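16S rRNA (guanine(1405)-N(7))-methyltransferase (Klebsiella pneumoniae, PDB 6PI9) probably methylates the N7 position of guanine 1405 in 16S rRNA, using S-adenosyl-L-methionine as methyl donor, and so confers resistance to various aminoglycosides. Local coordinates at residues Ala230-Arg244 with Thr248-Thr260. Sequence-based numbering, arbitrary orientation. Where two conformers were deposited one is given.
Sequences ADWFERILPDTLSVR and TVSDELVYLVERT
Phe233 lies over one face of the Tyr255 ring, its CD2 close to the ring centre and 3.5 Å above the plane, while Val243 CG1 meets the same ring at its edge, in plane. The two rings are neither stacked nor perpendicular: their planes are 49° apart and their centroids 4.6 Å. Phe233 reaches this place because its CG stands anti to the backbone N (chi1 -174°), which directs the ring from helix 225-236 down to the sheet; Val257 CG2 touches its edge, and Phe213 of the neighbouring strand adds an edge-to-face partner. Tyr255 OH, which is buried and has no hydrogen-bonding partner in the model, ends against Ala230 CB. Farther along the same face, in the conformer given, Leu241 CD2 sits 3.7 Å above the centre of the Arg259 guanidinium, whose NH2 is hydrogen-bonded to Leu201 O. On the face that carries Ser242 and Glu258, Arg244, bent at chi2 and chi3, brings NH2 to 2.8 Å from Glu258 OE2, with guanidinium and carboxylate planes 88° apart; Arg208 also bridges that oxygen, so two positive charges probably stabilise the carboxylate. Between the faces, Ser242 and Glu258 form an antiparallel hydrogen-bonded pair, Glu258 N reaching Ser242 O at 2.7 Å, flanked by the non-hydrogen-bonded pairs Leu241-Arg259 and Val243-Val257. Helix 225-236 thus packs on the C-terminal antiparallel hairpin at one edge of the sheet of strand order 3-2-1-4-5-7-6, that of the Rossmann-like class I methyltransferases.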
loop_
_atom_site.group_PDB
_atom_site.type_symbol
_atom_site.label_atom_id
_atom_site.label_comp_id
_atom_site.label_asym_id
_atom_site.label_seq_id
_atom_site.Cartn_x
_atom_site.Cartn_y
_atom_site.Cartn_z
ATOM N N ALA A 230 -2.402 7.024 -17.149
ATOM C CA ALA A 230 -2.340 7.049 -18.617
ATOM C C ALA A 230 -1.867 8.408 -19.130
ATOM O O ALA A 230 -0.983 8.499 -20.002
ATOM C CB ALA A 230 -3.728 6.701 -19.190
ATOM N N ASP A 231 -2.454 9.486 -18.610
ATOM C CA ASP A 231 -2.043 10.815 -19.048
ATOM C C ASP A 231 -0.582 11.052 -18.725
ATOM O O ASP A 231 0.166 11.645 -19.530
ATOM C CB ASP A 231 -2.863 11.912 -18.368
ATOM C CG ASP A 231 -4.313 11.982 -18.816
ATOM O OD1 ASP A 231 -4.711 11.498 -19.900
ATOM O OD2 ASP A 231 -5.072 12.563 -18.015
ATOM N N TRP A 232 -0.158 10.639 -17.527
ATOM C CA TRP A 232 1.213 10.877 -17.123
ATOM C C TRP A 232 2.155 10.086 -18.000
ATOM O O TRP A 232 3.163 10.616 -18.515
ATOM C CB TRP A 232 1.396 10.468 -15.650
ATOM C CG TRP A 232 2.828 10.500 -15.200
ATOM C CD1 TRP A 232 3.532 11.616 -14.750
ATOM C CD2 TRP A 232 3.740 9.402 -15.153
ATOM N NE1 TRP A 232 4.815 11.249 -14.453
ATOM C CE2 TRP A 232 4.968 9.901 -14.657
ATOM C CE3 TRP A 232 3.628 8.030 -15.440
ATOM C CZ2 TRP A 232 6.067 9.109 -14.498
ATOM C CZ3 TRP A 232 4.745 7.211 -15.237
ATOM C CH2 TRP A 232 5.947 7.761 -14.781
ATOM N N PHE A 233 1.832 8.813 -18.192
ATOM C CA PHE A 233 2.681 7.988 -19.037
ATOM C C PHE A 233 2.788 8.573 -20.445
ATOM O O PHE A 233 3.888 8.657 -21.022
ATOM C CB PHE A 233 2.135 6.553 -19.069
ATOM C CG PHE A 233 3.035 5.583 -19.817
ATOM C CD1 PHE A 233 4.332 5.387 -19.401
ATOM C CD2 PHE A 233 2.559 4.875 -20.913
ATOM C CE1 PHE A 233 5.161 4.477 -20.058
ATOM C CE2 PHE A 233 3.406 3.949 -21.588
ATOM C CZ PHE A 233 4.698 3.769 -21.125
ATOM N N GLU A 234 1.672 9.000 -21.022
ATOM C CA GLU A 234 1.781 9.475 -22.400
ATOM C C GLU A 234 2.617 10.740 -22.458
ATOM O O GLU A 234 3.281 11.000 -23.469
ATOM C CB GLU A 234 0.401 9.702 -22.999
ATOM C CG GLU A 234 -0.567 8.562 -22.714
ATOM C CD GLU A 234 -0.558 7.375 -23.679
ATOM O OE1 GLU A 234 -1.596 6.664 -23.692
ATOM O OE2 GLU A 234 0.447 7.142 -24.393
ATOM N N ARG A 235 2.677 11.479 -21.358
ATOM C CA ARG A 235 3.433 12.714 -21.342
ATOM C C ARG A 235 4.923 12.447 -21.139
ATOM O O ARG A 235 5.766 13.119 -21.739
ATOM C CB ARG A 235 2.890 13.627 -20.244
ATOM C CG ARG A 235 3.732 14.838 -20.014
ATOM C CD ARG A 235 3.012 15.878 -19.187
ATOM N NE ARG A 235 2.706 15.435 -17.828
ATOM C CZ ARG A 235 3.593 15.431 -16.833
ATOM N NH1 ARG A 235 4.853 15.804 -17.067
ATOM N NH2 ARG A 235 3.236 15.042 -15.608
ATOM N N ILE A 236 5.286 11.457 -20.340
ATOM C CA ILE A 236 6.725 11.265 -20.074
ATOM C C ILE A 236 7.349 10.275 -21.043
ATOM O O ILE A 236 8.584 10.160 -21.093
ATOM C CB ILE A 236 7.009 10.824 -18.634
ATOM C CG1 ILE A 236 6.430 9.435 -18.349
ATOM C CG2 ILE A 236 6.452 11.873 -17.619
ATOM C CD1 ILE A 236 7.433 8.282 -18.326
ATOM N N LEU A 237 6.553 9.543 -21.808
ATOM C CA LEU A 237 7.155 8.515 -22.653
ATOM C C LEU A 237 8.187 9.141 -23.604
ATOM O O LEU A 237 7.835 10.025 -24.384
ATOM C CB LEU A 237 6.082 7.792 -23.472
ATOM C CG LEU A 237 6.613 6.662 -24.366
ATOM C CD1 LEU A 237 7.103 5.531 -23.472
ATOM C CD2 LEU A 237 5.504 6.178 -25.288
ATOM N N PRO A 238 9.441 8.681 -23.609
ATOM C CA PRO A 238 10.429 9.216 -24.574
ATOM C C PRO A 238 9.978 9.093 -26.024
ATOM O O PRO A 238 9.327 8.122 -26.413
ATOM C CB PRO A 238 11.671 8.359 -24.316
ATOM C CG PRO A 238 11.520 7.866 -22.904
ATOM C CD PRO A 238 10.024 7.670 -22.719
ATOM N N ASP A 239 10.373 10.074 -26.848
ATOM C CA ASP A 239 9.923 10.084 -28.241
ATOM C C ASP A 239 10.472 8.913 -29.046
ATOM O O ASP A 239 9.937 8.611 -30.125
ATOM C CB ASP A 239 10.326 11.382 -28.963
ATOM C CG ASP A 239 9.701 12.626 -28.351
ATOM O OD1 ASP A 239 8.636 12.527 -27.688
ATOM O OD2 ASP A 239 10.270 13.719 -28.574
ATOM N N THR A 240 11.550 8.282 -28.574
ATOM C CA THR A 240 12.097 7.116 -29.250
ATOM C C THR A 240 11.232 5.876 -29.068
ATOM O O THR A 240 11.525 4.855 -29.688
ATOM C CB THR A 240 13.508 6.824 -28.745
ATOM O OG1 THR A 240 13.495 6.766 -27.312
ATOM C CG2 THR A 240 14.472 7.894 -29.198
ATOM N N LEU A 241 10.185 5.937 -28.234
ATOM C CA LEU A 241 9.331 4.799 -27.939
ATOM C C LEU A 241 7.924 5.081 -28.443
ATOM O O LEU A 241 7.512 6.238 -28.561
ATOM C CB LEU A 241 9.297 4.528 -26.438
ATOM C CG LEU A 241 10.685 4.224 -25.846
ATOM C CD1 LEU A 241 10.572 3.904 -24.346
ATOM C CD2 LEU A 241 11.231 3.056 -26.588
ATOM N N SER A 242 7.199 4.015 -28.766
ATOM C CA SER A 242 5.823 4.157 -29.226
ATOM C C SER A 242 4.967 3.093 -28.580
ATOM O O SER A 242 5.384 1.937 -28.486
ATOM C CB SER A 242 5.708 4.029 -30.755
ATOM O OG SER A 242 5.769 5.292 -31.385
ATOM N N VAL A 243 3.773 3.495 -28.134
ATOM C CA VAL A 243 2.783 2.552 -27.635
ATOM C C VAL A 243 2.233 1.748 -28.806
ATOM O O VAL A 243 1.698 2.296 -29.781
ATOM C CB VAL A 243 1.666 3.278 -26.869
ATOM C CG1 VAL A 243 0.542 2.307 -26.514
ATOM C CG2 VAL A 243 2.274 3.947 -25.612
ATOM N N ARG A 244 2.412 0.437 -28.732
ATOM C CA ARG A 244 1.798 -0.443 -29.728
ATOM C C ARG A 244 0.370 -0.815 -29.327
ATOM O O ARG A 244 -0.500 -0.923 -30.193
ATOM C CB ARG A 244 2.673 -1.690 -29.927
ATOM C CG ARG A 244 1.912 -2.939 -30.336
ATOM C CD ARG A 244 1.695 -3.092 -31.862
ATOM N NE ARG A 244 2.956 -3.408 -32.537
ATOM C CZ ARG A 244 3.525 -4.616 -32.532
ATOM N NH1 ARG A 244 2.935 -5.624 -31.899
ATOM N NH2 ARG A 244 4.683 -4.821 -33.159
ATOM N N THR A 248 -6.639 -3.213 -20.157
ATOM C CA THR A 248 -6.660 -3.422 -18.706
ATOM C C THR A 248 -7.107 -4.838 -18.329
ATOM O O THR A 248 -8.181 -5.274 -18.739
ATOM C CB THR A 248 -7.571 -2.388 -18.043
ATOM O OG1 THR A 248 -7.030 -1.082 -18.291
ATOM C CG2 THR A 248 -7.659 -2.597 -16.531
ATOM N N VAL A 249 -6.299 -5.520 -17.503
ATOM C CA VAL A 249 -6.481 -6.923 -17.070
ATOM C C VAL A 249 -6.418 -6.943 -15.545
ATOM O O VAL A 249 -5.347 -6.702 -14.977
ATOM C CB VAL A 249 -5.378 -7.846 -17.621
ATOM C CG1 VAL A 249 -5.733 -9.317 -17.371
ATOM C CG2 VAL A 249 -5.040 -7.551 -19.084
ATOM N N SER A 250 -7.537 -7.208 -14.883
ATOM C CA SER A 250 -7.539 -7.493 -13.439
ATOM C C SER A 250 -6.914 -6.352 -12.609
ATOM O O SER A 250 -6.027 -6.552 -11.766
ATOM C CB SER A 250 -6.843 -8.833 -13.176
ATOM O OG SER A 250 -6.676 -9.073 -11.792
ATOM N N ASP A 251 -7.418 -5.141 -12.850
ATOM C CA ASP A 251 -6.999 -3.895 -12.192
ATOM C C ASP A 251 -5.534 -3.577 -12.459
ATOM O O ASP A 251 -4.862 -2.990 -11.601
ATOM C CB ASP A 251 -7.274 -3.904 -10.680
ATOM C CG ASP A 251 -8.793 -3.742 -10.338
ATOM O OD1 ASP A 251 -9.286 -4.602 -9.582
ATOM O OD2 ASP A 251 -9.470 -2.756 -10.794
ATOM N N GLU A 252 -5.028 -3.985 -13.632
ATOM C CA GLU A 252 -3.696 -3.595 -14.088
ATOM C C GLU A 252 -3.850 -2.980 -15.472
ATOM O O GLU A 252 -4.330 -3.652 -16.381
ATOM C CB GLU A 252 -2.754 -4.830 -14.123
ATOM C CG GLU A 252 -1.309 -4.476 -14.479
ATOM C CD GLU A 252 -0.360 -5.630 -14.202
ATOM O OE1 GLU A 252 -0.824 -6.776 -14.164
ATOM O OE2 GLU A 252 0.838 -5.394 -13.981
ATOM N N LEU A 253 -3.451 -1.714 -15.625
ATOM C CA LEU A 253 -3.402 -1.074 -16.944
ATOM C C LEU A 253 -2.083 -1.435 -17.613
ATOM O O LEU A 253 -1.016 -1.121 -17.068
ATOM C CB LEU A 253 -3.496 0.444 -16.792
ATOM C CG LEU A 253 -3.179 1.327 -18.033
ATOM C CD1 LEU A 253 -4.168 1.098 -19.178
ATOM C CD2 LEU A 253 -3.160 2.788 -17.541
ATOM N N VAL A 254 -2.151 -2.054 -18.798
ATOM C CA VAL A 254 -0.978 -2.653 -19.449
ATOM C C VAL A 254 -0.729 -1.924 -20.770
ATOM O O VAL A 254 -1.645 -1.752 -21.552
ATOM C CB VAL A 254 -1.183 -4.158 -19.737
ATOM C CG1 VAL A 254 0.123 -4.765 -20.396
ATOM C CG2 VAL A 254 -1.583 -4.927 -18.470
ATOM N N TYR A 255 0.517 -1.519 -21.002
ATOM C CA TYR A 255 0.983 -0.911 -22.247
ATOM C C TYR A 255 2.030 -1.812 -22.891
ATOM O O TYR A 255 2.988 -2.218 -22.230
ATOM C CB TYR A 255 1.693 0.420 -21.985
ATOM C CG TYR A 255 0.750 1.554 -21.663
ATOM C CD1 TYR A 255 0.213 2.341 -22.662
ATOM C CD2 TYR A 255 0.416 1.841 -20.342
ATOM C CE1 TYR A 255 -0.658 3.406 -22.339
ATOM C CE2 TYR A 255 -0.452 2.884 -20.037
ATOM C CZ TYR A 255 -0.966 3.641 -21.011
ATOM O OH TYR A 255 -1.818 4.691 -20.678
ATOM N N LEU A 256 1.876 -2.081 -24.187
ATOM C CA LEU A 256 2.914 -2.758 -24.961
ATOM C C LEU A 256 3.635 -1.683 -25.767
ATOM O O LEU A 256 3.005 -0.977 -26.562
ATOM C CB LEU A 256 2.277 -3.807 -25.888
ATOM C CG LEU A 256 1.337 -4.829 -25.222
ATOM C CD1 LEU A 256 0.808 -5.879 -26.252
ATOM C CD2 LEU A 256 2.026 -5.513 -24.035
ATOM N N VAL A 257 4.933 -1.571 -25.582
ATOM C CA VAL A 257 5.694 -0.415 -26.018
ATOM C C VAL A 257 6.827 -0.895 -26.905
ATOM O O VAL A 257 7.545 -1.832 -26.544
ATOM C CB VAL A 257 6.245 0.350 -24.808
ATOM C CG1 VAL A 257 7.119 1.508 -25.242
ATOM C CG2 VAL A 257 5.080 0.785 -23.918
ATOM N N GLU A 258 7.028 -0.204 -28.017
ATOM C CA GLU A 258 7.992 -0.624 -29.022
ATOM C C GLU A 258 8.999 0.481 -29.273
ATOM O O GLU A 258 8.671 1.672 -29.222
ATOM C CB GLU A 258 7.283 -0.989 -30.306
ATOM C CG GLU A 258 7.834 -2.177 -30.972
ATOM C CD GLU A 258 7.026 -2.535 -32.194
ATOM O OE1 GLU A 258 6.293 -1.648 -32.704
ATOM O OE2 GLU A 258 7.151 -3.692 -32.638
ATOM N N ARG A 259 10.243 0.095 -29.474
ATOM C CA ARG A 259 11.273 1.086 -29.716
ATOM C C ARG A 259 11.197 1.494 -31.180
ATOM O O ARG A 259 11.280 0.647 -32.066
ATOM C CB ARG A 259 12.651 0.538 -29.348
ATOM C CG ARG A 259 13.647 1.637 -28.992
ATOM C CD ARG A 259 14.781 1.143 -28.089
ATOM N NE ARG A 259 14.386 0.933 -26.690
ATOM C CZ ARG A 259 14.622 1.799 -25.699
ATOM N NH1 ARG A 259 15.250 2.948 -25.931
ATOM N NH2 ARG A 259 14.256 1.515 -24.470
ATOM N N THR A 260 10.988 2.784 -31.416
ATOM C CA THR A 260 10.968 3.345 -32.760
ATOM C C THR A 260 12.331 3.990 -33.055
ATOM O O THR A 260 13.040 4.478 -32.151
ATOM C CB THR A 260 9.844 4.380 -32.923
ATOM O OG1 THR A 260 8.629 3.821 -32.430
ATOM C CG2 THR A 260 9.661 4.736 -34.388
ATOM O OXT THR A 260 12.762 4.017 -34.208
#